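Side-chain contacts in Aar187cp (Eremothecium gossypii, PDB 3ZIL), which probably regulates the establishment of sister-chromatid cohesion as the cohesin-associated factor Wpl1, of which this chain is the Wap1 domain part: residues E220-E225 against R253-S258; G226-L231 against L282-N287; Q209-L214 against D246-L251; I273-L278 against S320-L325. All blocks are in the same frame, centred on the assembly; numbering follows the deposited sequence.

In the fold
All four contacts lie in the C-terminal half of the elongated, all-helical Wap1 domain. Along the chain, contacts 1, 2 and 3 cross one another. Contact 4 follows contacts 1 and 3 and crosses contact 2. Contacts 1 and 3 share helix 248-261, and contacts 2 and 4 share helix 272-289. The centre of contact 2 is about 10 Å from that of contact 1, about 12 Å from that of contact 3 and about 13 Å from that of contact 4. Contacts 3 and 4 do not touch; their centres are about 23 Å apart. Contacts 1 and 2 each touch all the others. Helices 201-215, 225-235, 248-261, 272-289 and 321-336 thus pack in succession through one shared apolar interior.

Contact 1: E220-E225 against R253-S258; sequences EKLTNE and RSLAMS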
# COMPACT_ATOMS: atom_id res chain seq x y z
N GLU A 220 14.15 -1.53 9.13
CA GLU A 220 13.70 -2.69 8.35
C GLU A 220 12.54 -2.40 7.32
O GLU A 220 12.50 -2.93 6.17
CB GLU A 220 13.23 -3.75 9.34
CG GLU A 220 12.22 -4.74 8.80
CD GLU A 220 12.17 -6.02 9.62
OE1 GLU A 220 13.06 -6.18 10.51
OE2 GLU A 220 11.27 -6.85 9.38
N LYS A 221 11.59 -1.58 7.75
CA LYS A 221 10.45 -1.26 6.89
C LYS A 221 10.87 -0.42 5.71
O LYS A 221 10.16 -0.32 4.72
CB LYS A 221 9.39 -0.56 7.70
CG LYS A 221 8.65 -1.52 8.63
CD LYS A 221 7.65 -2.46 7.91
CE LYS A 221 6.73 -3.12 8.96
NZ LYS A 221 7.53 -4.05 9.87
N LEU A 222 12.01 0.23 5.81
CA LEU A 222 12.54 0.93 4.66
C LEU A 222 13.08 -0.01 3.59
O LEU A 222 13.59 0.45 2.54
CB LEU A 222 13.57 1.99 5.11
CG LEU A 222 13.16 3.44 5.45
CD1 LEU A 222 11.66 3.76 5.55
CD2 LEU A 222 13.97 4.02 6.62
N THR A 223 12.99 -1.33 3.81
CA THR A 223 13.42 -2.26 2.76
C THR A 223 12.18 -2.96 2.18
O THR A 223 12.25 -3.97 1.47
CB THR A 223 14.46 -3.35 3.27
OG1 THR A 223 13.87 -4.06 4.35
CG2 THR A 223 15.73 -2.76 3.77
N ASN A 224 11.01 -2.52 2.59
CA ASN A 224 9.79 -3.22 2.18
C ASN A 224 9.26 -2.45 0.97
O ASN A 224 9.04 -1.23 1.03
CB ASN A 224 8.85 -3.18 3.40
CG ASN A 224 7.46 -3.66 3.09
OD1 ASN A 224 6.71 -3.05 2.31
ND2 ASN A 224 7.04 -4.69 3.83
N GLU A 225 9.13 -3.12 -0.16
CA GLU A 225 8.71 -2.40 -1.37
C GLU A 225 7.37 -1.67 -1.19
O GLU A 225 7.20 -0.55 -1.70
CB GLU A 225 8.61 -3.33 -2.59
CG GLU A 225 9.94 -3.87 -2.99
CD GLU A 225 9.81 -4.77 -4.24
OE1 GLU A 225 8.73 -4.80 -4.88
OE2 GLU A 225 10.80 -5.44 -4.58
N ARG A 253 19.17 9.76 6.15
CA ARG A 253 20.30 8.91 6.64
C ARG A 253 20.03 7.47 6.41
O ARG A 253 20.91 6.80 5.90
CB ARG A 253 20.64 8.99 8.17
CG ARG A 253 20.82 10.36 8.67
CD ARG A 253 21.49 10.51 10.06
NE ARG A 253 21.61 11.96 10.16
CZ ARG A 253 20.75 12.78 10.77
NH1 ARG A 253 19.71 12.31 11.49
NH2 ARG A 253 20.96 14.08 10.70
N SER A 254 18.87 6.99 6.92
CA SER A 254 18.46 5.60 6.77
C SER A 254 18.55 5.13 5.35
O SER A 254 19.14 4.06 5.08
CB SER A 254 17.06 5.36 7.32
OG SER A 254 17.13 5.75 8.68
N LEU A 255 17.95 5.90 4.45
CA LEU A 255 17.95 5.51 3.04
C LEU A 255 19.38 5.53 2.50
O LEU A 255 19.77 4.57 1.75
CB LEU A 255 17.05 6.43 2.17
CG LEU A 255 15.55 6.24 2.48
CD1 LEU A 255 14.76 7.44 1.87
CD2 LEU A 255 15.06 4.93 1.89
N ALA A 256 20.17 6.58 2.86
CA ALA A 256 21.53 6.63 2.29
C ALA A 256 22.43 5.44 2.84
O ALA A 256 23.32 4.93 2.16
CB ALA A 256 22.17 7.99 2.47
N MET A 257 22.10 4.89 4.01
CA MET A 257 22.96 3.86 4.54
C MET A 257 22.59 2.55 3.91
O MET A 257 23.46 1.81 3.44
CB MET A 257 22.87 3.79 6.06
CG MET A 257 23.84 4.79 6.70
SD MET A 257 23.21 5.24 8.31
CE MET A 257 24.71 5.77 9.15
N SER A 258 21.30 2.30 3.86
CA SER A 258 20.79 1.24 3.03
C SER A 258 21.34 1.19 1.56
O SER A 258 21.84 0.13 1.06
CB SER A 258 19.30 1.26 3.05
OG SER A 258 18.93 0.22 2.21
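Leu-222 has chi1 at -90° and chi2 at 9°, which puts CD1 almost in eclipse with CA and sends CD2 toward Ser-254. Ser-254 has OG anti to its own carbonyl carbon, beside the backbone N (chi1 -59°). Ser-254 CB meets Leu-222 CD2 at 3.4 Å. That is tighter than usual van der Waals contact, and with the eclipsed torsion the exact place of the methyl is somewhat doubtful. Ser-254 OG makes a weak hydrogen bond back to Ser-250 O, one turn earlier in its helix. Leu-255 adds a looser touch, with CD2 4.3 Å from Leu-222 CG. In the all-helical Wap1 domain, this joins the 3-10 turn before helix 225-235 to the flank of helix 248-261. No hydrogen bond runs directly between the two segments. Gln-281 of helix 272-289 links them instead: its NE2 donates to Leu-222 O, and its OE1 accepts from Ser-258 OG. The turn is also tied within itself. Thr-223 OG1 donates to Glu-220 O, though the distance of 2.5 Å is short enough to be doubtful. Glu-220 O also accepts from Thr-223 N at 2.9 Å. Asn-224 then forms the N-cap of helix 225-235, its OD1 accepting from Val-227 N. Leu-222 also packs on Leu-231, and Leu-255 on Leu-228, where helix 225-235 covers both.

Contact 2: G226-L231 against L282-N287; sequences GVLKCL and LGLLLN
Leu-284 points a methyl between Leu-228 and Leu-231, which lie three residues apart on the facing helix. Its CG is anti to the backbone N (chi1 173°), which carries the branch toward helix 225-235. CD2 does most of the touching. Leu-284 CD2 lies 3.7 Å from Leu-231 CB and 3.9 Å from Leu-231 CD1. The other methyl, Leu-284 CD1, rests 3.8 Å from Leu-231 O, against the backbone. Leu-228 and Leu-231 share a different conformation, with CG beside the backbone N in both. Leu-228 crosses Leu-284 at about a right angle, and the two CD2 methyls meet at 4.0 Å. Leu-231 approaches at a slant. This is helix-to-helix packing in the interior of the all-helical Wap1 domain, between helix 225-235 and helix 272-289. With an alanine here in place of Leu-284 the CD2 methyl is gone, and Leu-228 and Leu-231 would probably lose their shared apolar partner. Leu-255 of helix 248-261 packs on both Leu-228 and Leu-284. Nearby, the amide of buried Asn-287 is satisfied outside the two segments: OD1 bonds to Arg-370 NH1, and ND2 to Asn-236 OD1 and Thr-235 OG1.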
# COMPACT_ATOMS: atom_id res chain seq x y z
N GLY A 226 6.39 -2.33 -0.55
CA GLY A 226 5.06 -1.69 -0.31
C GLY A 226 5.16 -0.35 0.42
O GLY A 226 4.58 0.71 -0.01
N VAL A 227 5.97 -0.34 1.49
CA VAL A 227 6.11 0.86 2.29
C VAL A 227 6.82 1.94 1.50
O VAL A 227 6.41 3.12 1.52
CB VAL A 227 6.92 0.55 3.60
CG1 VAL A 227 7.17 1.91 4.26
CG2 VAL A 227 6.09 -0.38 4.55
N LEU A 228 7.86 1.57 0.75
CA LEU A 228 8.58 2.56 -0.02
C LEU A 228 7.65 3.20 -1.06
O LEU A 228 7.77 4.39 -1.29
CB LEU A 228 9.82 1.95 -0.74
CG LEU A 228 10.99 1.60 0.24
CD1 LEU A 228 11.93 0.55 -0.40
CD2 LEU A 228 11.75 2.80 0.70
N LYS A 229 6.81 2.40 -1.76
CA LYS A 229 5.90 2.99 -2.71
C LYS A 229 4.93 3.94 -2.05
O LYS A 229 4.66 5.01 -2.62
CB LYS A 229 5.11 1.94 -3.50
CG LYS A 229 6.05 1.13 -4.43
CD LYS A 229 5.27 -0.07 -5.01
CE LYS A 229 6.19 -1.12 -5.60
NZ LYS A 229 5.59 -1.80 -6.78
N CYS A 230 4.42 3.59 -0.86
CA CYS A 230 3.61 4.60 -0.20
C CYS A 230 4.41 5.87 0.04
O CYS A 230 3.88 6.98 -0.21
CB CYS A 230 3.03 4.09 1.13
SG CYS A 230 1.95 2.64 0.82
N LEU A 231 5.64 5.74 0.54
CA LEU A 231 6.46 6.90 0.91
C LEU A 231 6.75 7.75 -0.34
O LEU A 231 6.68 9.02 -0.31
CB LEU A 231 7.78 6.53 1.60
CG LEU A 231 7.71 6.07 3.05
CD1 LEU A 231 8.92 5.26 3.48
CD2 LEU A 231 7.41 7.26 4.06
N LEU A 282 16.19 4.99 -4.08
CA LEU A 282 16.70 6.19 -4.77
C LEU A 282 15.55 7.10 -5.25
O LEU A 282 15.64 8.29 -5.15
CB LEU A 282 17.59 5.79 -5.97
CG LEU A 282 18.95 5.22 -5.53
CD1 LEU A 282 19.61 4.30 -6.58
CD2 LEU A 282 19.95 6.32 -5.10
N GLY A 283 14.48 6.52 -5.75
CA GLY A 283 13.30 7.28 -6.15
C GLY A 283 12.81 8.02 -4.91
O GLY A 283 12.45 9.20 -5.00
N LEU A 284 12.84 7.38 -3.74
CA LEU A 284 12.36 8.11 -2.55
C LEU A 284 13.35 9.24 -2.14
O LEU A 284 12.94 10.37 -1.90
CB LEU A 284 12.02 7.16 -1.40
CG LEU A 284 11.68 7.84 -0.09
CD1 LEU A 284 10.44 8.71 -0.28
CD2 LEU A 284 11.45 6.81 1.00
N LEU A 285 14.66 8.90 -2.07
CA LEU A 285 15.68 9.95 -1.98
C LEU A 285 15.43 11.15 -2.94
O LEU A 285 15.47 12.32 -2.50
CB LEU A 285 17.07 9.40 -2.18
CG LEU A 285 17.51 8.62 -0.91
CD1 LEU A 285 18.70 7.73 -1.18
CD2 LEU A 285 17.78 9.64 0.19
N LEU A 286 15.23 10.85 -4.21
CA LEU A 286 15.05 11.87 -5.25
C LEU A 286 13.87 12.82 -4.93
O LEU A 286 14.01 14.05 -5.05
CB LEU A 286 14.88 11.22 -6.64
CG LEU A 286 14.75 12.23 -7.83
CD1 LEU A 286 16.06 12.99 -8.03
CD2 LEU A 286 14.38 11.51 -9.15
N ASN A 287 12.75 12.21 -4.52
CA ASN A 287 11.59 12.93 -4.10
C ASN A 287 11.96 13.91 -2.98
O ASN A 287 11.55 15.06 -2.99
CB ASN A 287 10.44 11.99 -3.69
CG ASN A 287 9.30 11.99 -4.74
OD1 ASN A 287 9.49 12.51 -5.87
ND2 ASN A 287 8.15 11.41 -4.38

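Contact 3: Q209-L214 against D246-L251; sequences QAFQTL and DLLPSL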
# COMPACT_ATOMS: atom_id res chain seq x y z
N GLN A 209 0.30 13.29 8.06
CA GLN A 209 0.22 12.31 9.15
C GLN A 209 0.73 10.98 8.81
O GLN A 209 1.53 10.40 9.58
CB GLN A 209 -1.27 12.12 9.63
CG GLN A 209 -1.85 13.42 10.14
CD GLN A 209 -3.30 13.29 10.54
OE1 GLN A 209 -3.71 12.26 11.11
NE2 GLN A 209 -4.11 14.30 10.18
N ALA A 210 0.24 10.43 7.68
CA ALA A 210 0.62 9.11 7.24
C ALA A 210 2.13 9.07 6.95
O ALA A 210 2.84 8.08 7.26
CB ALA A 210 -0.16 8.73 5.95
N PHE A 211 2.64 10.10 6.27
CA PHE A 211 4.06 10.11 5.97
C PHE A 211 4.92 10.11 7.30
O PHE A 211 5.83 9.34 7.49
CB PHE A 211 4.41 11.34 5.12
CG PHE A 211 5.90 11.55 4.97
CD1 PHE A 211 6.64 10.82 4.08
CD2 PHE A 211 6.57 12.50 5.83
CE1 PHE A 211 8.02 11.01 3.97
CE2 PHE A 211 7.95 12.71 5.69
CZ PHE A 211 8.68 11.94 4.79
N GLN A 212 4.52 10.93 8.25
CA GLN A 212 5.26 10.95 9.53
C GLN A 212 5.17 9.58 10.20
O GLN A 212 6.12 9.12 10.86
CB GLN A 212 4.69 12.04 10.39
CG GLN A 212 4.96 13.40 9.71
CD GLN A 212 4.24 14.56 10.36
OE1 GLN A 212 3.74 14.44 11.50
NE2 GLN A 212 4.13 15.70 9.62
N THR A 213 4.04 8.88 10.03
CA THR A 213 3.95 7.59 10.63
C THR A 213 4.87 6.61 9.98
O THR A 213 5.59 5.89 10.67
CB THR A 213 2.54 7.06 10.62
OG1 THR A 213 1.75 7.96 11.38
CG2 THR A 213 2.46 5.70 11.22
N LEU A 214 4.86 6.56 8.66
CA LEU A 214 5.66 5.56 7.93
C LEU A 214 7.14 5.92 8.09
O LEU A 214 7.98 5.03 8.23
CB LEU A 214 5.25 5.50 6.45
CG LEU A 214 3.81 5.07 6.20
CD1 LEU A 214 3.67 5.08 4.67
CD2 LEU A 214 3.56 3.64 6.72
N ASP A 246 11.14 18.41 9.52
CA ASP A 246 12.09 18.14 10.59
C ASP A 246 12.45 16.63 10.66
O ASP A 246 13.45 16.25 11.28
CB ASP A 246 11.55 18.62 11.90
CG ASP A 246 10.13 18.07 12.22
OD1 ASP A 246 9.10 18.53 11.66
OD2 ASP A 246 10.07 17.15 13.05
N LEU A 247 11.63 15.80 10.04
CA LEU A 247 11.90 14.33 9.92
C LEU A 247 12.77 13.92 8.72
O LEU A 247 13.18 12.76 8.61
CB LEU A 247 10.58 13.59 9.78
CG LEU A 247 9.68 13.79 10.99
CD1 LEU A 247 8.45 12.97 10.81
CD2 LEU A 247 10.36 13.38 12.31
N LEU A 248 13.02 14.83 7.81
CA LEU A 248 13.63 14.43 6.50
C LEU A 248 15.11 13.99 6.56
O LEU A 248 15.48 12.98 5.93
CB LEU A 248 13.42 15.48 5.41
CG LEU A 248 11.94 15.81 5.10
CD1 LEU A 248 11.82 16.97 4.14
CD2 LEU A 248 11.09 14.60 4.69
N PRO A 249 15.94 14.69 7.37
CA PRO A 249 17.33 14.27 7.40
C PRO A 249 17.43 12.87 7.98
O PRO A 249 18.29 12.11 7.59
CB PRO A 249 17.98 15.26 8.38
CG PRO A 249 17.22 16.54 8.10
CD PRO A 249 15.77 16.09 7.87
N SER A 250 16.57 12.54 8.95
CA SER A 250 16.62 11.22 9.51
C SER A 250 16.25 10.15 8.46
O SER A 250 16.87 9.05 8.32
CB SER A 250 15.63 11.13 10.69
OG SER A 250 15.98 9.93 11.30
N LEU A 251 15.17 10.38 7.76
CA LEU A 251 14.83 9.43 6.71
C LEU A 251 16.00 9.32 5.66
O LEU A 251 16.45 8.22 5.26
CB LEU A 251 13.52 9.87 6.09
CG LEU A 251 12.94 9.07 4.91
CD1 LEU A 251 12.81 7.58 5.32
CD2 LEU A 251 11.60 9.69 4.47
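Phe-211 reaches Leu-248 and Leu-251 with the far end of its ring. CG is anti to the backbone N (chi1 170°), which swings the ring out from helix 201-215. Phe-211 CZ is 3.6 Å from Leu-248 CD2 and 3.7 Å from Leu-251 CD2. The methyls also reach the neighbouring ring carbons: Leu-248 CD2 is 3.8 Å from Phe-211 CE2, and Leu-251 CD2 is 3.8 Å from Phe-211 CE1. Both approach the ring obliquely. Leu-248 crosses the phenylalanine at about a right angle, while Leu-251 comes from the opposite direction. Were Phe-211 replaced by a serine, the CD2 methyls of Leu-248 and Leu-251 would probably lose the apolar surface they share. Next along, Gln-212 turns CG beside its backbone N and extends from there. Gln-212 CG lies 3.7 Å from Leu-247 CD1, and the two side chains cross at about a right angle. The amide looks elsewhere: NE2 hydrogen-bonds to Ser-244 OG, in the loop before the second segment. Contact 3 thus joins helix 201-215 to the 3-10 residues 246-247 and helix 248-261. Leu-231 and Thr-235 of helix 225-235 cover the phenylalanine ring as well, and Ile-288 touches both Leu-248 and Leu-251. The chemistry is split: apolar burial holds the inner side, and the aliphatic part of a glutamine, its amide bonded to a serine, closes the more exposed side.

Contact 4: I273-L278 against S320-L325; sequences IKTNLL and SFVLQL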
# COMPACT_ATOMS: atom_id res chain seq x y z
N ILE A 273 15.40 -8.47 -6.72
CA ILE A 273 14.98 -7.90 -5.45
C ILE A 273 15.92 -6.73 -5.08
O ILE A 273 15.47 -5.62 -4.72
CB ILE A 273 14.76 -8.97 -4.33
CG1 ILE A 273 14.97 -8.37 -2.93
CG2 ILE A 273 15.62 -10.22 -4.58
CD1 ILE A 273 14.06 -8.92 -1.83
N LYS A 274 17.22 -6.92 -5.22
CA LYS A 274 18.05 -5.85 -4.76
C LYS A 274 17.93 -4.60 -5.68
O LYS A 274 18.07 -3.48 -5.23
CB LYS A 274 19.48 -6.28 -4.47
CG LYS A 274 19.71 -7.05 -3.16
CD LYS A 274 21.22 -7.06 -2.87
CE LYS A 274 21.76 -8.37 -2.33
NZ LYS A 274 23.10 -8.14 -1.68
N THR A 275 17.64 -4.80 -6.95
CA THR A 275 17.66 -3.75 -7.93
C THR A 275 16.43 -2.86 -7.78
O THR A 275 16.57 -1.67 -7.62
CB THR A 275 17.78 -4.32 -9.34
OG1 THR A 275 19.08 -4.91 -9.46
CG2 THR A 275 17.66 -3.22 -10.37
N ASN A 276 15.26 -3.48 -7.79
CA ASN A 276 14.04 -2.78 -7.49
C ASN A 276 14.03 -2.04 -6.18
O ASN A 276 13.53 -0.92 -6.10
CB ASN A 276 12.85 -3.71 -7.60
CG ASN A 276 12.56 -4.07 -9.02
OD1 ASN A 276 12.99 -3.37 -9.96
ND2 ASN A 276 11.83 -5.17 -9.20
N LEU A 277 14.60 -2.64 -5.15
CA LEU A 277 14.77 -2.00 -3.88
C LEU A 277 15.66 -0.75 -3.97
O LEU A 277 15.37 0.27 -3.35
CB LEU A 277 15.48 -2.97 -2.94
CG LEU A 277 15.89 -2.33 -1.60
CD1 LEU A 277 14.61 -2.19 -0.74
CD2 LEU A 277 16.99 -3.05 -0.80
N LEU A 278 16.79 -0.86 -4.67
CA LEU A 278 17.62 0.29 -4.76
C LEU A 278 16.90 1.34 -5.58
O LEU A 278 17.01 2.54 -5.26
CB LEU A 278 18.95 -0.03 -5.47
CG LEU A 278 20.00 -0.74 -4.66
CD1 LEU A 278 21.08 -1.09 -5.68
CD2 LEU A 278 20.59 0.16 -3.57
N SER A 320 23.33 1.39 -16.42
CA SER A 320 21.97 0.93 -16.10
C SER A 320 21.17 2.06 -15.46
O SER A 320 21.74 3.04 -14.90
CB SER A 320 22.07 -0.17 -15.06
OG SER A 320 22.85 0.36 -13.97
N PHE A 321 19.86 1.93 -15.52
CA PHE A 321 18.95 2.87 -14.89
C PHE A 321 19.35 3.11 -13.41
O PHE A 321 19.46 4.24 -12.97
CB PHE A 321 17.54 2.33 -14.97
CG PHE A 321 16.50 3.25 -14.41
CD1 PHE A 321 16.16 4.41 -15.10
CD2 PHE A 321 15.87 2.96 -13.22
CE1 PHE A 321 15.19 5.26 -14.61
CE2 PHE A 321 14.88 3.80 -12.74
CZ PHE A 321 14.54 4.94 -13.43
N VAL A 322 19.64 2.06 -12.66
CA VAL A 322 19.98 2.28 -11.26
C VAL A 322 21.20 3.18 -11.04
O VAL A 322 21.17 4.05 -10.19
CB VAL A 322 20.14 1.02 -10.37
CG1 VAL A 322 19.62 1.36 -9.00
CG2 VAL A 322 19.35 -0.15 -10.88
N LEU A 323 22.28 2.96 -11.81
CA LEU A 323 23.42 3.83 -11.72
C LEU A 323 23.10 5.26 -12.14
O LEU A 323 23.58 6.19 -11.51
CB LEU A 323 24.62 3.29 -12.51
CG LEU A 323 25.86 4.17 -12.38
CD1 LEU A 323 26.17 4.55 -10.93
CD2 LEU A 323 27.06 3.49 -13.02
N GLN A 324 22.31 5.44 -13.19
CA GLN A 324 21.89 6.78 -13.60
C GLN A 324 21.13 7.52 -12.54
O GLN A 324 21.35 8.72 -12.30
CB GLN A 324 21.04 6.67 -14.86
CG GLN A 324 21.97 6.37 -16.05
CD GLN A 324 21.19 5.91 -17.24
OE1 GLN A 324 20.18 5.20 -17.10
NE2 GLN A 324 21.64 6.29 -18.44
N LEU A 325 20.23 6.79 -11.89
CA LEU A 325 19.43 7.34 -10.83
C LEU A 325 20.37 7.69 -9.65
O LEU A 325 20.26 8.75 -9.01
CB LEU A 325 18.40 6.22 -10.47
CG LEU A 325 17.24 6.62 -9.54
CD1 LEU A 325 16.65 7.99 -9.90
CD2 LEU A 325 16.20 5.48 -9.49
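Thr-275 and Leu-278 meet one residue across the contact, Val-322, and both meetings are between carbons. Val-322 uses its two branches separately. Val-322 CG2 lies 3.5 Å from Thr-275 CG2, the closest approach here, with the two side chains slanted across each other. Val-322 CG1 lies 3.9 Å from Leu-278 CB. The valine chi1 of -144° is well off a staggered position, which is likely to cost it some torsional strain. Around these three the apolar surface continues. Val-322 also packs on Ile-279 and Leu-282 of helix 272-289, and Leu-278 packs on Ile-266 of helix 264-267.

The hydrogen bonds found here stay within each side. Thr-275 holds CG2 anti to the backbone N, which presents the methyl to Val-322. Its hydroxyl lies beside the backbone N instead. There OG1 bonds to Ser-271 O, one turn back, and also to Ser-269 OG. On the other side, Ser-320 is the N-cap of helix 321-336. Ser-320 OG accepts from Leu-323 N in a weak bond of 3.4 Å that is nonetheless nearly straight (167°).

Contact 4 therefore joins the early turns of helix 272-289 to the first turn of helix 321-336, within the all-helical Wap1 domain. No hydrogen bond crosses between the two segments. The hold depends on the fit of the branched valine against a threonine methyl and a leucine CB, while the threonine hydroxyl bonds within its own part of the chain and the serine caps the helix start weakly.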